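Local structure of enzyme subtilase SubTY from Bacillus sp. TY145 (Bacillus sp., 5FFN) at residues K99-K104 with R122-E127. The protein is a calcium-binding serine protease of the subtilase family that probably cleaves peptide bonds in proteins. Residues are numbered along the deposited sequence; the frame is centred on the assembly and turned at random.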
# COMPACT_ATOMS: atom_id res chain seq x y z
N LYS A 99 -2.84 -10.39 -13.94
CA LYS A 99 -2.19 -9.48 -14.87
C LYS A 99 -2.08 -8.08 -14.25
O LYS A 99 -2.85 -7.72 -13.39
CB LYS A 99 -2.93 -9.43 -16.18
CG LYS A 99 -2.77 -10.73 -17.00
CD LYS A 99 -1.35 -11.05 -17.42
CE LYS A 99 -1.38 -12.42 -18.19
NZ LYS A 99 -0.04 -12.76 -18.75
N LEU A 100 -1.13 -7.32 -14.77
CA LEU A 100 -0.72 -6.05 -14.19
C LEU A 100 -1.14 -4.90 -15.09
O LEU A 100 -0.95 -4.92 -16.32
CB LEU A 100 0.78 -6.06 -13.90
CG LEU A 100 1.46 -4.74 -13.55
CD1 LEU A 100 1.02 -4.24 -12.16
CD2 LEU A 100 2.95 -4.85 -13.55
N TRP A 101 -1.77 -3.88 -14.49
CA TRP A 101 -1.90 -2.59 -15.14
C TRP A 101 -0.96 -1.64 -14.37
O TRP A 101 -1.24 -1.24 -13.22
CB TRP A 101 -3.32 -2.08 -15.17
CG TRP A 101 -4.39 -2.85 -15.99
CD1 TRP A 101 -4.20 -3.98 -16.73
CD2 TRP A 101 -5.75 -2.48 -16.16
NE1 TRP A 101 -5.37 -4.34 -17.35
CE2 TRP A 101 -6.34 -3.43 -17.03
CE3 TRP A 101 -6.55 -1.42 -15.68
CZ2 TRP A 101 -7.67 -3.39 -17.39
CZ3 TRP A 101 -7.88 -1.37 -16.06
CH2 TRP A 101 -8.42 -2.36 -16.93
N ALA A 102 0.16 -1.28 -14.99
CA ALA A 102 1.19 -0.49 -14.33
C ALA A 102 0.95 0.98 -14.66
O ALA A 102 1.23 1.41 -15.77
CB ALA A 102 2.59 -0.92 -14.75
N TYR A 103 0.38 1.73 -13.70
CA TYR A 103 0.04 3.14 -13.92
C TYR A 103 0.96 4.01 -13.08
O TYR A 103 0.94 3.93 -11.86
CB TYR A 103 -1.40 3.42 -13.54
CG TYR A 103 -2.47 2.98 -14.50
CD1 TYR A 103 -2.24 2.03 -15.51
CD2 TYR A 103 -3.76 3.49 -14.36
CE1 TYR A 103 -3.28 1.63 -16.36
CE2 TYR A 103 -4.78 3.11 -15.22
CZ TYR A 103 -4.52 2.15 -16.22
OH TYR A 103 -5.59 1.78 -17.04
N LYS A 104 1.79 4.80 -13.74
CA LYS A 104 2.74 5.67 -13.01
C LYS A 104 2.05 6.98 -12.65
O LYS A 104 1.62 7.73 -13.53
CB LYS A 104 4.02 5.94 -13.83
CG LYS A 104 5.01 6.80 -13.12
CD LYS A 104 6.31 6.95 -13.89
CE LYS A 104 7.39 7.62 -13.09
NZ LYS A 104 8.66 7.76 -13.90
N ARG A 122 -9.74 7.22 -12.02
CA ARG A 122 -10.85 7.33 -12.96
C ARG A 122 -10.60 6.57 -14.25
O ARG A 122 -11.52 5.90 -14.75
CB ARG A 122 -11.16 8.79 -13.26
CG ARG A 122 -11.66 9.50 -12.04
CD ARG A 122 -11.94 10.96 -12.30
NE ARG A 122 -12.79 11.50 -11.25
CZ ARG A 122 -14.12 11.47 -11.24
NH1 ARG A 122 -14.80 10.96 -12.24
NH2 ARG A 122 -14.76 11.99 -10.21
N HIS A 123 -9.37 6.63 -14.74
CA HIS A 123 -8.98 5.92 -15.95
C HIS A 123 -9.07 4.39 -15.76
O HIS A 123 -9.61 3.69 -16.59
CB HIS A 123 -7.61 6.38 -16.41
CG HIS A 123 -7.20 5.79 -17.73
ND1 HIS A 123 -7.66 6.26 -18.93
CD2 HIS A 123 -6.38 4.75 -18.02
CE1 HIS A 123 -7.16 5.52 -19.92
NE2 HIS A 123 -6.37 4.61 -19.39
N VAL A 124 -8.59 3.87 -14.63
CA VAL A 124 -8.78 2.46 -14.31
C VAL A 124 -10.26 2.07 -14.44
O VAL A 124 -10.58 1.07 -15.09
CB VAL A 124 -8.28 2.09 -12.88
CG1 VAL A 124 -8.65 0.62 -12.52
CG2 VAL A 124 -6.79 2.30 -12.73
N ALA A 125 -11.14 2.84 -13.81
CA ALA A 125 -12.58 2.57 -13.79
C ALA A 125 -13.16 2.57 -15.21
O ALA A 125 -13.91 1.66 -15.58
CB ALA A 125 -13.30 3.58 -12.93
N ASP A 126 -12.72 3.54 -16.01
CA ASP A 126 -13.16 3.63 -17.40
C ASP A 126 -12.68 2.44 -18.22
O ASP A 126 -13.45 1.86 -18.98
CB ASP A 126 -12.71 4.95 -18.01
CG ASP A 126 -13.50 6.14 -17.49
OD1 ASP A 126 -14.58 5.99 -16.91
OD2 ASP A 126 -13.04 7.28 -17.66
N GLU A 127 -11.42 2.05 -18.01
CA GLU A 127 -10.85 0.89 -18.69
C GLU A 127 -11.58 -0.38 -18.26
O GLU A 127 -11.85 -1.26 -19.10
CB GLU A 127 -9.36 0.75 -18.41
CG GLU A 127 -8.52 1.82 -19.08
CD GLU A 127 -8.44 1.62 -20.58
OE1 GLU A 127 -7.94 0.60 -21.05
OE2 GLU A 127 -8.95 2.51 -21.28
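Tyr103 and Trp101 reach from strand 99-104 to one side of helix 114-131, where Val124, His123 and Glu127 meet them. The apolar contacts centre on Val124. Its CG2 lies 3.3 Å from Tyr103 CE2, a close fit, while its other methyl, CG1, approaches Trp101 CZ3 at 4.1 Å. With CG1 anti to the backbone N (chi1 173°), the two methyls are split between the two rings. Val135 and Ile137 of strand 134-142 also pack on Val124. The benzo end of Trp101 meets Glu127 CB, with CZ3 at 3.5 Å, while Glu127 CG lies 3.6 Å from Tyr103 OH. The Trp101 ring meets the carbonyl oxygen of Val124 at its edge.

The aromatic pair is Tyr103 and His123. Their planes are inclined at 47°, with the ring centres 5.6 Å apart. Tyr103 OH comes to the edge of the imidazole, 3.2 Å from His123 CD2.

The polar ends find partners outside the two segments. Gln51 of strand 49-54 hydrogen-bonds through OE1 to Tyr103 OH and through NE2 to Glu127 OE1. Glu127 OE2 forms a salt bridge with Arg130, and His123 NE2 is hydrogen-bonded to Lys53 NZ. A phenylalanine in place of Tyr103 would probably leave Gln51 OE1 without its hydroxyl partner.

Helix 114-131 makes the beta-alpha-beta crossover from strand 99-104 to strand 134-142, both parallel to strand 29-35 between them, as in subtilisins. The segment directions lie 149° apart. Direct contact is apolar and aromatic, mainly van der Waals, while Gln51 ties the polar ends of Tyr103 and Glu127 together.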